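Local coordinates for protein MdcD (Pseudomonas aeruginosa, PDB 5VIP) that probably acts as the beta subunit of a biotin-independent malonate decarboxylase, taking part in the decarboxylation of malonyl groups carried by a partner protein, at residues B[67-72]-B[109-114]; B[91-96]-B[134-139]; B[103-108]-B[143-148]; B[148-153]-B[238-243]; B[170-175]-B[243-248]. One frame throughout, in Å; residues are numbered along the deposited sequence.

Contact 1 (B[67-72]-B[109-114])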
# COMPACT_ATOMS: atom_id res chain seq x y z
N ASP B 67 19.58 -20.84 -3.12
CA ASP B 67 19.62 -22.28 -3.45
C ASP B 67 19.76 -22.49 -4.96
O ASP B 67 19.07 -23.32 -5.54
CB ASP B 67 18.36 -22.99 -2.93
CG ASP B 67 18.58 -24.48 -2.69
OD1 ASP B 67 19.75 -24.92 -2.53
OD2 ASP B 67 17.57 -25.22 -2.66
N GLY B 68 20.64 -21.72 -5.59
CA GLY B 68 20.87 -21.85 -7.02
C GLY B 68 19.87 -21.12 -7.91
O GLY B 68 20.05 -21.11 -9.13
N GLN B 69 18.84 -20.51 -7.32
CA GLN B 69 17.79 -19.85 -8.09
C GLN B 69 18.02 -18.34 -8.13
O GLN B 69 18.44 -17.75 -7.14
CB GLN B 69 16.41 -20.16 -7.50
CG GLN B 69 16.05 -21.63 -7.53
CD GLN B 69 15.82 -22.14 -8.94
OE1 GLN B 69 14.99 -21.62 -9.68
NE2 GLN B 69 16.57 -23.16 -9.31
N PRO B 70 17.77 -17.72 -9.29
CA PRO B 70 18.00 -16.27 -9.44
C PRO B 70 17.14 -15.50 -8.44
O PRO B 70 15.99 -15.86 -8.20
CB PRO B 70 17.56 -15.98 -10.88
CG PRO B 70 16.59 -17.13 -11.22
CD PRO B 70 17.15 -18.32 -10.49
N ALA B 71 17.72 -14.47 -7.83
CA ALA B 71 17.08 -13.76 -6.74
C ALA B 71 17.48 -12.28 -6.70
O ALA B 71 18.54 -11.88 -7.21
CB ALA B 71 17.43 -14.42 -5.41
N VAL B 72 16.60 -11.49 -6.10
CA VAL B 72 16.92 -10.12 -5.76
C VAL B 72 16.47 -9.93 -4.32
O VAL B 72 15.48 -10.52 -3.87
CB VAL B 72 16.22 -9.10 -6.70
CG1 VAL B 72 14.71 -9.24 -6.64
CG2 VAL B 72 16.67 -7.64 -6.38
N PRO B 109 12.93 -17.37 -13.49
CA PRO B 109 12.10 -17.45 -12.27
C PRO B 109 12.68 -16.67 -11.08
O PRO B 109 12.87 -17.23 -10.00
CB PRO B 109 12.07 -18.95 -11.98
CG PRO B 109 13.40 -19.44 -12.49
CD PRO B 109 13.67 -18.63 -13.74
N THR B 110 12.93 -15.39 -11.28
CA THR B 110 13.56 -14.58 -10.25
C THR B 110 12.66 -14.40 -9.03
O THR B 110 11.48 -14.07 -9.15
CB THR B 110 13.98 -13.22 -10.81
OG1 THR B 110 14.95 -13.46 -11.84
CG2 THR B 110 14.61 -12.35 -9.73
N ARG B 111 13.25 -14.64 -7.86
CA ARG B 111 12.57 -14.60 -6.58
C ARG B 111 12.96 -13.31 -5.85
O ARG B 111 14.12 -12.94 -5.86
CB ARG B 111 12.97 -15.82 -5.73
CG ARG B 111 12.99 -17.16 -6.48
CD ARG B 111 13.87 -18.17 -5.77
NE ARG B 111 13.34 -19.55 -5.83
CZ ARG B 111 13.81 -20.55 -5.09
NH1 ARG B 111 14.81 -20.34 -4.22
NH2 ARG B 111 13.27 -21.77 -5.20
N ALA B 112 12.00 -12.64 -5.21
CA ALA B 112 12.30 -11.43 -4.47
C ALA B 112 12.14 -11.64 -2.97
O ALA B 112 11.13 -12.19 -2.50
CB ALA B 112 11.40 -10.26 -4.94
N LEU B 113 13.14 -11.20 -2.22
CA LEU B 113 13.19 -11.33 -0.77
C LEU B 113 13.30 -9.93 -0.16
O LEU B 113 14.22 -9.16 -0.50
CB LEU B 113 14.38 -12.19 -0.35
CG LEU B 113 14.71 -12.36 1.13
CD1 LEU B 113 13.54 -13.01 1.88
CD2 LEU B 113 15.96 -13.20 1.27
N LEU B 114 12.35 -9.61 0.71
CA LEU B 114 12.28 -8.27 1.32
C LEU B 114 12.60 -8.35 2.81
O LEU B 114 11.91 -9.02 3.57
CB LEU B 114 10.88 -7.66 1.14
CG LEU B 114 10.38 -7.52 -0.30
CD1 LEU B 114 8.94 -6.96 -0.31
CD2 LEU B 114 11.32 -6.61 -1.07
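Ala71 and Arg111 pair in parallel between strands 69-76 and 111-115, the two strands of a right-handed beta-alpha-beta unit whose intervening helix is 87-105, within the crotonase-like fold of the carboxyl transferase family. The backbone ladder runs from Arg111 N to Pro70 O (3.0 Å), then from Val72 N to Arg111 O (2.9 Å), then from Leu113 N to Val72 O. Of the twelve residues Arg111 buries the most area against the other segment. Its CB and CG lie along Pro70 O, with CG 3.7 Å from that oxygen, and CD then passes to Gln69, 3.7 Å from its CB. NE meets the same Gln69 CB at 3.5 Å. At the tip the guanidinium lies flat against Gln69: Gln69 CG sits over the centre of one face, 3.5 Å from Arg111 CZ. Arg111 NH2 also lies against Gln69 CG (3.6 Å), while NH1 is nearer Gln69 CB. Gln69 bends at chi2 (-69°), which carries OE1 toward the Pro109 ring; its amide plane lies 56° from the guanidinium. Helix 229-242 lies on the face bearing Ala71 and Arg111, where Phe240 touches Arg111 and Leu113. On the other face, next to helix 87-105, Val72 CG1 rests 3.9 Å from Ala112 CB.

Contact 2 (B[91-96]-B[134-139])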
# COMPACT_ATOMS: atom_id res chain seq x y z
N ALA B 91 12.24 3.95 -4.80
CA ALA B 91 12.38 3.51 -6.18
C ALA B 91 13.31 2.31 -6.32
O ALA B 91 13.14 1.48 -7.23
CB ALA B 91 12.89 4.65 -7.05
N LYS B 92 14.31 2.21 -5.44
CA LYS B 92 15.20 1.05 -5.47
C LYS B 92 14.42 -0.23 -5.22
O LYS B 92 14.61 -1.24 -5.90
CB LYS B 92 16.33 1.21 -4.44
CG LYS B 92 17.42 2.20 -4.88
CD LYS B 92 18.47 2.43 -3.80
CE LYS B 92 19.42 1.25 -3.68
NZ LYS B 92 20.57 1.53 -2.76
N ILE B 93 13.51 -0.19 -4.25
CA ILE B 93 12.74 -1.38 -3.91
C ILE B 93 11.73 -1.67 -5.02
O ILE B 93 11.65 -2.80 -5.50
CB ILE B 93 12.02 -1.22 -2.57
CG1 ILE B 93 13.04 -0.98 -1.44
CG2 ILE B 93 11.16 -2.47 -2.27
CD1 ILE B 93 12.39 -0.61 -0.11
N ALA B 94 10.96 -0.66 -5.42
CA ALA B 94 9.96 -0.83 -6.47
C ALA B 94 10.59 -1.33 -7.76
O ALA B 94 10.08 -2.25 -8.39
CB ALA B 94 9.20 0.50 -6.71
N GLY B 95 11.71 -0.72 -8.14
CA GLY B 95 12.37 -1.08 -9.38
C GLY B 95 12.95 -2.48 -9.37
O GLY B 95 12.94 -3.17 -10.38
N ALA B 96 13.44 -2.92 -8.21
CA ALA B 96 13.95 -4.28 -8.09
C ALA B 96 12.81 -5.29 -8.28
O ALA B 96 12.97 -6.29 -8.98
CB ALA B 96 14.61 -4.48 -6.75
N ALA B 134 3.19 2.88 -2.98
CA ALA B 134 2.13 2.39 -3.86
C ALA B 134 2.73 1.61 -5.04
O ALA B 134 2.16 0.61 -5.49
CB ALA B 134 1.27 3.54 -4.36
N GLU B 135 3.89 2.04 -5.51
CA GLU B 135 4.57 1.34 -6.60
C GLU B 135 5.18 0.02 -6.15
O GLU B 135 5.19 -0.94 -6.92
CB GLU B 135 5.67 2.22 -7.22
CG GLU B 135 5.11 3.33 -8.10
CD GLU B 135 6.11 4.43 -8.41
OE1 GLU B 135 7.32 4.27 -8.10
OE2 GLU B 135 5.68 5.47 -8.96
N ILE B 136 5.71 -0.01 -4.93
CA ILE B 136 6.18 -1.25 -4.34
C ILE B 136 5.04 -2.25 -4.20
O ILE B 136 5.19 -3.44 -4.52
CB ILE B 136 6.83 -0.99 -2.96
CG1 ILE B 136 8.11 -0.18 -3.18
CG2 ILE B 136 7.07 -2.30 -2.22
CD1 ILE B 136 8.60 0.57 -1.96
N GLN B 137 3.90 -1.77 -3.72
CA GLN B 137 2.74 -2.64 -3.53
C GLN B 137 2.26 -3.21 -4.87
O GLN B 137 2.04 -4.42 -4.99
CB GLN B 137 1.62 -1.90 -2.80
CG GLN B 137 1.98 -1.68 -1.33
CD GLN B 137 1.04 -0.72 -0.64
OE1 GLN B 137 0.16 -0.14 -1.26
NE2 GLN B 137 1.23 -0.56 0.66
N ALA B 138 2.17 -2.35 -5.88
CA ALA B 138 1.82 -2.78 -7.23
C ALA B 138 2.77 -3.84 -7.77
O ALA B 138 2.33 -4.81 -8.40
CB ALA B 138 1.80 -1.58 -8.19
N ALA B 139 4.06 -3.65 -7.55
CA ALA B 139 5.06 -4.57 -8.08
C ALA B 139 5.00 -5.92 -7.38
O ALA B 139 5.28 -6.96 -7.98
CB ALA B 139 6.46 -3.95 -7.96
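Ile93 and Ala94 of helix 87-105 receive Ile136 of helix 126-143, and the helical segments 91-96 and 134-139 run nearly parallel, 18° apart, with axes 8.4 Å from each other at their closest. The small side chain of Ala94 lets the backbones come close, its CA 4.4 Å from Ile136 CA. Ile136 reaches across with its longer branch. CG1 stands anti to the carbonyl carbon (chi1 -67°) and leads toward Ala94, lying 3.7 Å from Ala94 N and 3.8 Å from Ala94 CB. The terminal CD1, extended from there, lies 3.9 Å from Ile93 CB. Ile93 answers with its short branch: CG2, set anti to the backbone N, meets CG1 and CD1 of Ile136. Ile93 also packs on Ala74 and Ile76 of strand 69-76. The methyl of Ala94 rests on Glu135 CB at 4.0 Å as well, and one turn on, Ala139 CB closes against Ala94 O. Glu135 contributes only its aliphatic root here; its extended chain takes the carboxylate away to basic side chains of another protein chain, its salt-bridge partners, so this apolar seam lies close to the subunit interface. Parallel helices laid side by side over one face of a sheet, each the crossover of a successive beta-alpha-beta unit, are typical of the crotonase-like fold.

Contact 3 (B[103-108]-B[143-148])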
# COMPACT_ATOMS: atom_id res chain seq x y z
N ASP B 103 11.70 -10.32 -15.47
CA ASP B 103 12.43 -11.58 -15.60
C ASP B 103 11.46 -12.75 -15.78
O ASP B 103 11.62 -13.58 -16.68
CB ASP B 103 13.30 -11.84 -14.35
CG ASP B 103 14.71 -11.31 -14.50
OD1 ASP B 103 15.08 -10.88 -15.61
OD2 ASP B 103 15.47 -11.33 -13.49
N ASN B 104 10.46 -12.83 -14.91
CA ASN B 104 9.53 -13.95 -14.95
C ASN B 104 8.73 -13.99 -16.25
O ASN B 104 8.47 -15.07 -16.78
CB ASN B 104 8.59 -13.90 -13.74
CG ASN B 104 9.22 -14.54 -12.51
OD1 ASN B 104 9.14 -15.76 -12.33
ND2 ASN B 104 9.87 -13.73 -11.68
N ARG B 105 8.37 -12.82 -16.77
CA ARG B 105 7.69 -12.77 -18.07
C ARG B 105 8.62 -13.19 -19.20
O ARG B 105 8.16 -13.58 -20.27
CB ARG B 105 7.13 -11.37 -18.35
CG ARG B 105 5.83 -11.09 -17.62
CD ARG B 105 5.25 -9.74 -18.00
NE ARG B 105 5.90 -8.63 -17.29
CZ ARG B 105 5.51 -8.20 -16.10
NH1 ARG B 105 4.50 -8.79 -15.48
NH2 ARG B 105 6.13 -7.18 -15.52
N ASN B 106 9.93 -13.12 -18.95
CA ASN B 106 10.94 -13.59 -19.91
C ASN B 106 11.40 -15.02 -19.63
O ASN B 106 12.38 -15.48 -20.20
CB ASN B 106 12.16 -12.67 -19.90
CG ASN B 106 11.86 -11.27 -20.42
OD1 ASN B 106 11.00 -11.09 -21.28
ND2 ASN B 106 12.60 -10.29 -19.93
N GLY B 107 10.68 -15.73 -18.76
CA GLY B 107 10.99 -17.12 -18.47
C GLY B 107 12.06 -17.37 -17.43
O GLY B 107 12.53 -18.49 -17.29
N VAL B 108 12.46 -16.32 -16.70
CA VAL B 108 13.50 -16.43 -15.69
C VAL B 108 12.86 -16.31 -14.31
O VAL B 108 12.29 -15.28 -14.01
CB VAL B 108 14.57 -15.34 -15.86
CG1 VAL B 108 15.59 -15.38 -14.71
CG2 VAL B 108 15.27 -15.48 -17.21
N LEU B 143 4.40 -9.35 -9.39
CA LEU B 143 5.39 -10.41 -9.31
C LEU B 143 4.77 -11.72 -8.81
O LEU B 143 5.18 -12.81 -9.23
CB LEU B 143 6.56 -10.00 -8.40
CG LEU B 143 7.66 -11.03 -8.13
CD1 LEU B 143 8.26 -11.61 -9.43
CD2 LEU B 143 8.77 -10.42 -7.28
N GLN B 144 3.77 -11.61 -7.94
CA GLN B 144 3.16 -12.79 -7.35
C GLN B 144 2.13 -13.46 -8.26
O GLN B 144 1.41 -14.36 -7.84
CB GLN B 144 2.58 -12.44 -5.98
CG GLN B 144 3.73 -12.23 -4.98
CD GLN B 144 3.30 -11.97 -3.55
OE1 GLN B 144 4.09 -12.15 -2.63
NE2 GLN B 144 2.06 -11.53 -3.35
N ARG B 145 2.09 -13.04 -9.52
CA ARG B 145 1.47 -13.86 -10.56
C ARG B 145 2.42 -14.98 -10.98
O ARG B 145 2.01 -15.94 -11.63
CB ARG B 145 1.08 -12.99 -11.75
CG ARG B 145 -0.04 -12.01 -11.39
CD ARG B 145 -0.51 -11.24 -12.59
NE ARG B 145 0.52 -10.39 -13.17
CZ ARG B 145 0.35 -9.68 -14.28
NH1 ARG B 145 -0.81 -9.74 -14.91
NH2 ARG B 145 1.33 -8.93 -14.76
N TYR B 146 3.69 -14.88 -10.58
CA TYR B 146 4.74 -15.81 -11.01
C TYR B 146 5.49 -16.48 -9.86
O TYR B 146 5.79 -17.68 -9.89
CB TYR B 146 5.75 -15.08 -11.90
CG TYR B 146 5.11 -14.17 -12.91
CD1 TYR B 146 4.58 -14.67 -14.09
CD2 TYR B 146 5.02 -12.80 -12.68
CE1 TYR B 146 3.97 -13.83 -15.02
CE2 TYR B 146 4.42 -11.95 -13.59
CZ TYR B 146 3.91 -12.48 -14.76
OH TYR B 146 3.31 -11.63 -15.66
N GLN B 147 5.83 -15.70 -8.83
CA GLN B 147 6.68 -16.18 -7.74
C GLN B 147 6.24 -15.56 -6.42
O GLN B 147 5.88 -14.37 -6.39
CB GLN B 147 8.16 -15.83 -7.99
CG GLN B 147 8.79 -16.43 -9.23
CD GLN B 147 8.93 -17.95 -9.17
OE1 GLN B 147 8.98 -18.53 -8.09
NE2 GLN B 147 8.99 -18.58 -10.33
N PRO B 148 6.30 -16.33 -5.33
CA PRO B 148 6.02 -15.76 -4.01
C PRO B 148 7.10 -14.75 -3.61
O PRO B 148 8.28 -14.98 -3.88
CB PRO B 148 6.03 -16.98 -3.09
CG PRO B 148 6.98 -17.93 -3.78
CD PRO B 148 6.67 -17.75 -5.24
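A Schellman motif ends helix 87-105, with Gly107 at C-prime, and the last turn it closes meets the turn after helix 126-143 through Asn104, Arg105 and Tyr146. The 143-148 turn is tightened by Leu143 O, which accepts backbone bonds from both Tyr146 N and Gln147 N. Asn104 enters between Tyr146 and Gln147. Its CB lies 3.6 Å from Tyr146 CG, and the two side chains slide past each other in opposite directions, amide and ring planes only 16° apart. CG of Asn104 stands anti to the carbonyl carbon (chi1 -84°), which points the amide toward the 143-148 turn: OD1 comes 3.2 Å from Gln147 CG and takes a weak hydrogen bond from Gln147 NE2 at 3.5 Å. ND2, meanwhile, is 3.5 Å from Leu143 CD1 and bonds to Ala100 O and Thr110 O; these two ND2 bonds favour this rotation of the amide, with the weak OD1 bond adding little. Arg105 bends at chi3, bringing NH1 to the hydroxyl edge of the Tyr146 ring, where it donates to OH at 3.1 Å. That bond leans 18° out of the guanidinium plane. NH1 also lies 3.3 Å from Arg145 NH2, yet both arginines form salt bridges with Asp142 OD1, which probably balances their charges. Over one face of the Tyr146 ring lies Arg145 CB. The contact is at the surface, joining the C-terminal ends of helices 87-105 and 126-143 where the chain turns into strands 111-115 and 150-153.

Contact 4 (B[148-153]-B[238-243])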
# COMPACT_ATOMS: atom_id res chain seq x y z
N PRO B 148 6.30 -16.33 -5.33
CA PRO B 148 6.02 -15.76 -4.01
C PRO B 148 7.10 -14.75 -3.61
O PRO B 148 8.28 -14.98 -3.88
CB PRO B 148 6.03 -16.98 -3.09
CG PRO B 148 6.98 -17.93 -3.78
CD PRO B 148 6.67 -17.75 -5.24
N VAL B 149 6.70 -13.64 -3.00
CA VAL B 149 7.64 -12.74 -2.35
C VAL B 149 7.68 -13.14 -0.89
O VAL B 149 6.63 -13.35 -0.27
CB VAL B 149 7.22 -11.26 -2.48
CG1 VAL B 149 8.19 -10.37 -1.71
CG2 VAL B 149 7.14 -10.86 -3.97
N VAL B 150 8.87 -13.27 -0.34
CA VAL B 150 9.02 -13.57 1.07
C VAL B 150 9.45 -12.29 1.78
O VAL B 150 10.38 -11.63 1.34
CB VAL B 150 10.05 -14.69 1.31
CG1 VAL B 150 10.28 -14.90 2.80
CG2 VAL B 150 9.59 -15.98 0.64
N ALA B 151 8.75 -11.96 2.86
CA ALA B 151 9.11 -10.82 3.70
C ALA B 151 9.60 -11.31 5.05
O ALA B 151 8.94 -12.11 5.71
CB ALA B 151 7.92 -9.89 3.90
N VAL B 152 10.75 -10.79 5.46
CA VAL B 152 11.36 -11.14 6.72
C VAL B 152 11.38 -9.88 7.59
O VAL B 152 11.89 -8.83 7.19
CB VAL B 152 12.79 -11.70 6.52
CG1 VAL B 152 13.51 -11.85 7.84
CG2 VAL B 152 12.73 -13.05 5.76
N ILE B 153 10.77 -9.99 8.77
CA ILE B 153 10.73 -8.89 9.73
C ILE B 153 11.40 -9.40 11.00
O ILE B 153 10.85 -10.25 11.69
CB ILE B 153 9.29 -8.44 10.02
CG1 ILE B 153 8.57 -8.14 8.70
CG2 ILE B 153 9.29 -7.24 10.94
CD1 ILE B 153 7.09 -8.29 8.80
N ALA B 238 12.92 -22.58 2.19
CA ALA B 238 11.81 -23.53 2.21
C ALA B 238 10.55 -22.86 1.68
O ALA B 238 9.77 -23.47 0.96
CB ALA B 238 11.57 -24.07 3.61
N TYR B 239 10.36 -21.59 2.02
CA TYR B 239 9.16 -20.88 1.59
C TYR B 239 9.20 -20.56 0.11
O TYR B 239 8.17 -20.68 -0.55
CB TYR B 239 8.95 -19.61 2.42
CG TYR B 239 8.18 -19.92 3.68
CD1 TYR B 239 6.83 -20.21 3.63
CD2 TYR B 239 8.82 -20.01 4.91
CE1 TYR B 239 6.11 -20.52 4.76
CE2 TYR B 239 8.12 -20.33 6.06
CZ TYR B 239 6.76 -20.58 5.98
OH TYR B 239 6.05 -20.90 7.12
N PHE B 240 10.35 -20.19 -0.43
CA PHE B 240 10.46 -20.04 -1.88
C PHE B 240 10.20 -21.36 -2.60
O PHE B 240 9.55 -21.37 -3.63
CB PHE B 240 11.83 -19.50 -2.29
CG PHE B 240 11.96 -18.00 -2.11
CD1 PHE B 240 11.09 -17.15 -2.77
CD2 PHE B 240 12.93 -17.47 -1.28
CE1 PHE B 240 11.19 -15.77 -2.62
CE2 PHE B 240 13.03 -16.08 -1.12
CZ PHE B 240 12.16 -15.24 -1.78
N ALA B 241 10.72 -22.46 -2.06
CA ALA B 241 10.56 -23.78 -2.69
C ALA B 241 9.10 -24.25 -2.65
O ALA B 241 8.65 -25.03 -3.48
CB ALA B 241 11.46 -24.79 -2.01
N LYS B 242 8.37 -23.75 -1.66
CA LYS B 242 6.94 -23.99 -1.50
C LYS B 242 6.12 -23.41 -2.66
O LYS B 242 5.11 -23.98 -3.07
CB LYS B 242 6.50 -23.40 -0.17
CG LYS B 242 5.14 -23.70 0.32
CD LYS B 242 5.12 -23.29 1.79
CE LYS B 242 3.72 -23.03 2.28
NZ LYS B 242 2.97 -24.27 2.55
N GLY B 243 6.55 -22.26 -3.18
CA GLY B 243 5.86 -21.65 -4.30
C GLY B 243 4.68 -20.81 -3.84
O GLY B 243 4.49 -20.58 -2.63
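Pro148 O is turned to the edge of the Phe240 ring, 3.3 Å from Phe240 CE1 and 3.7 Å from Phe240 CD1, a packing touch with no polar partner across the contact. Here helix 229-242 lies across one face of the main sheet of the crotonase-like fold and brings Phe240 against Pro148 and Val150. Val150 meets the same ring over one face. Its CG2 is anti to the carbonyl carbon (chi1 175° places CG1 opposite the backbone N), and this branch sits over the ring centre in a CH-pi contact, 3.6 Å from the centroid and 13° off the normal. The phenylalanine is thus touched on a face by a methyl and at its edge by a carbonyl, while Arg111 and Leu113 of the next strand add further contacts to it. Val150 CG2 also leans on Tyr239 CB at 4.1 Å, spanning two successive residues of the helix. At the helix end Gly243 departs with positive phi (84°), and its carbonyl group passes beside the Pro148 ring. There CG of Pro148 rests 3.7 Å from Gly243 C.

Contact 5 (B[170-175]-B[243-248])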
# COMPACT_ATOMS: atom_id res chain seq x y z
N CYS B 170 2.58 -9.73 0.77
CA CYS B 170 3.58 -10.76 0.46
C CYS B 170 3.04 -12.16 0.72
O CYS B 170 2.31 -12.37 1.70
CB CYS B 170 4.85 -10.53 1.28
SG CYS B 170 5.79 -9.07 0.73
N SER B 171 3.41 -13.12 -0.13
CA SER B 171 2.98 -14.52 0.02
C SER B 171 3.28 -15.10 1.39
O SER B 171 2.46 -15.80 1.98
CB SER B 171 3.65 -15.40 -1.04
OG SER B 171 3.18 -15.09 -2.35
N TYR B 172 4.49 -14.83 1.88
CA TYR B 172 4.89 -15.36 3.18
C TYR B 172 5.54 -14.29 4.02
O TYR B 172 6.37 -13.54 3.52
CB TYR B 172 5.86 -16.55 3.01
CG TYR B 172 5.27 -17.63 2.15
CD1 TYR B 172 4.21 -18.41 2.61
CD2 TYR B 172 5.74 -17.85 0.86
CE1 TYR B 172 3.64 -19.40 1.81
CE2 TYR B 172 5.19 -18.84 0.05
CZ TYR B 172 4.14 -19.61 0.53
OH TYR B 172 3.60 -20.59 -0.28
N VAL B 173 5.17 -14.24 5.30
CA VAL B 173 5.75 -13.29 6.25
C VAL B 173 6.42 -14.04 7.39
O VAL B 173 5.76 -14.81 8.11
CB VAL B 173 4.69 -12.33 6.83
CG1 VAL B 173 5.33 -11.42 7.88
CG2 VAL B 173 4.04 -11.50 5.73
N LEU B 174 7.72 -13.84 7.54
CA LEU B 174 8.48 -14.56 8.56
C LEU B 174 8.92 -13.57 9.62
O LEU B 174 9.43 -12.49 9.30
CB LEU B 174 9.71 -15.27 7.96
CG LEU B 174 9.54 -15.97 6.60
CD1 LEU B 174 10.79 -16.77 6.21
CD2 LEU B 174 8.29 -16.80 6.53
N VAL B 175 8.72 -13.92 10.88
CA VAL B 175 9.05 -12.99 11.96
C VAL B 175 9.87 -13.67 13.06
O VAL B 175 9.84 -14.89 13.22
CB VAL B 175 7.77 -12.40 12.60
CG1 VAL B 175 7.00 -11.55 11.58
CG2 VAL B 175 6.89 -13.52 13.18
N GLY B 243 6.55 -22.26 -3.18
CA GLY B 243 5.86 -21.65 -4.30
C GLY B 243 4.68 -20.81 -3.84
O GLY B 243 4.49 -20.58 -2.63
N LEU B 244 3.87 -20.37 -4.80
CA LEU B 244 2.73 -19.51 -4.49
C LEU B 244 1.66 -20.22 -3.65
O LEU B 244 1.22 -21.32 -3.98
CB LEU B 244 2.10 -18.99 -5.79
CG LEU B 244 2.90 -17.93 -6.55
CD1 LEU B 244 2.25 -17.65 -7.90
CD2 LEU B 244 2.96 -16.66 -5.71
N PRO B 245 1.22 -19.58 -2.55
CA PRO B 245 0.17 -20.18 -1.72
C PRO B 245 -1.18 -20.26 -2.45
O PRO B 245 -1.53 -19.37 -3.23
CB PRO B 245 0.09 -19.24 -0.50
CG PRO B 245 0.68 -17.95 -0.96
CD PRO B 245 1.68 -18.28 -2.04
N ALA B 246 -1.93 -21.33 -2.20
CA ALA B 246 -3.21 -21.54 -2.88
C ALA B 246 -4.28 -20.54 -2.45
O ALA B 246 -5.11 -20.13 -3.26
CB ALA B 246 -3.70 -22.96 -2.62
N ARG B 247 -4.28 -20.17 -1.17
CA ARG B 247 -5.29 -19.25 -0.67
C ARG B 247 -4.69 -18.31 0.38
O ARG B 247 -4.89 -18.50 1.58
CB ARG B 247 -6.47 -20.02 -0.10
CG ARG B 247 -7.74 -19.20 -0.04
CD ARG B 247 -8.92 -20.07 0.35
NE ARG B 247 -9.98 -19.26 0.94
CZ ARG B 247 -10.45 -19.45 2.17
NH1 ARG B 247 -9.95 -20.41 2.93
NH2 ARG B 247 -11.41 -18.67 2.63
N PRO B 248 -3.96 -17.30 -0.08
CA PRO B 248 -3.28 -16.35 0.82
C PRO B 248 -4.28 -15.46 1.56
O PRO B 248 -5.44 -15.38 1.14
CB PRO B 248 -2.40 -15.55 -0.14
CG PRO B 248 -3.15 -15.58 -1.44
CD PRO B 248 -3.79 -16.95 -1.50
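Ser171 and Pro245 are the nearest backbone positions here, their CA atoms 6.6 Å apart, where the start of strand 172-176 meets the loop that leaves helix 229-242. Gly243, with positive phi and extended psi, breaks from the helix and turns its carbonyl O to Tyr172. The Tyr172 hydroxyl donates to it, approaching almost in line with the carbonyl (C=O...donor 164°); the modelled OH to Gly243 O distance, 2.5 Å, is unusually short and its exact value is doubtful. The oxygen lies in the plane of the phenol at its edge. CG of Tyr172 is anti to the carbonyl carbon (chi1 -56°), which swings the ring off the strand toward the loop. The Pro245 side chain points back toward that of Tyr172, with its CD 3.5 Å from Tyr172 OH and 3.8 Å from Tyr172 CZ. The same CD touches Ser171, 3.6 Å from CB and 3.5 Å from OG, so the proline is wedged between serine and tyrosine. Leu244 CD2 adds a contact to Ser171 OG at 3.7 Å. Tyr172 also meets the Tyr239 ring, with planes at about 45°, and packs on Lys242, tying strand 172-176 to the last turn of helix 229-242 just before the chain proceeds to helix 253-261.

Contacts 2 and 4 are buried and apolar: contact 2 pairs helices 87-105 and 126-143, while contact 4 sets helix 229-242 on the sheet. Contacts 1 and 5 are partly buried, contact 1 held by main-chain bonds between strands, contact 5 by one phenol-to-carbonyl bond with proline packing. Contact 3, at the surface, relies on amides, arginines and a phenol; Asp103 and Asn104 bond to Thr110, just before strand 111-115 of contact 1. That strand neighbours strand 150-153 of contact 4. Contacts 4 and 5, about 6 Å apart between centres, share Gly243 and meet through adjacent strands 150-153 and 172-176. Gln144 OE1 bonds to Val149 N and Ser171 N, joining contact 3 to both.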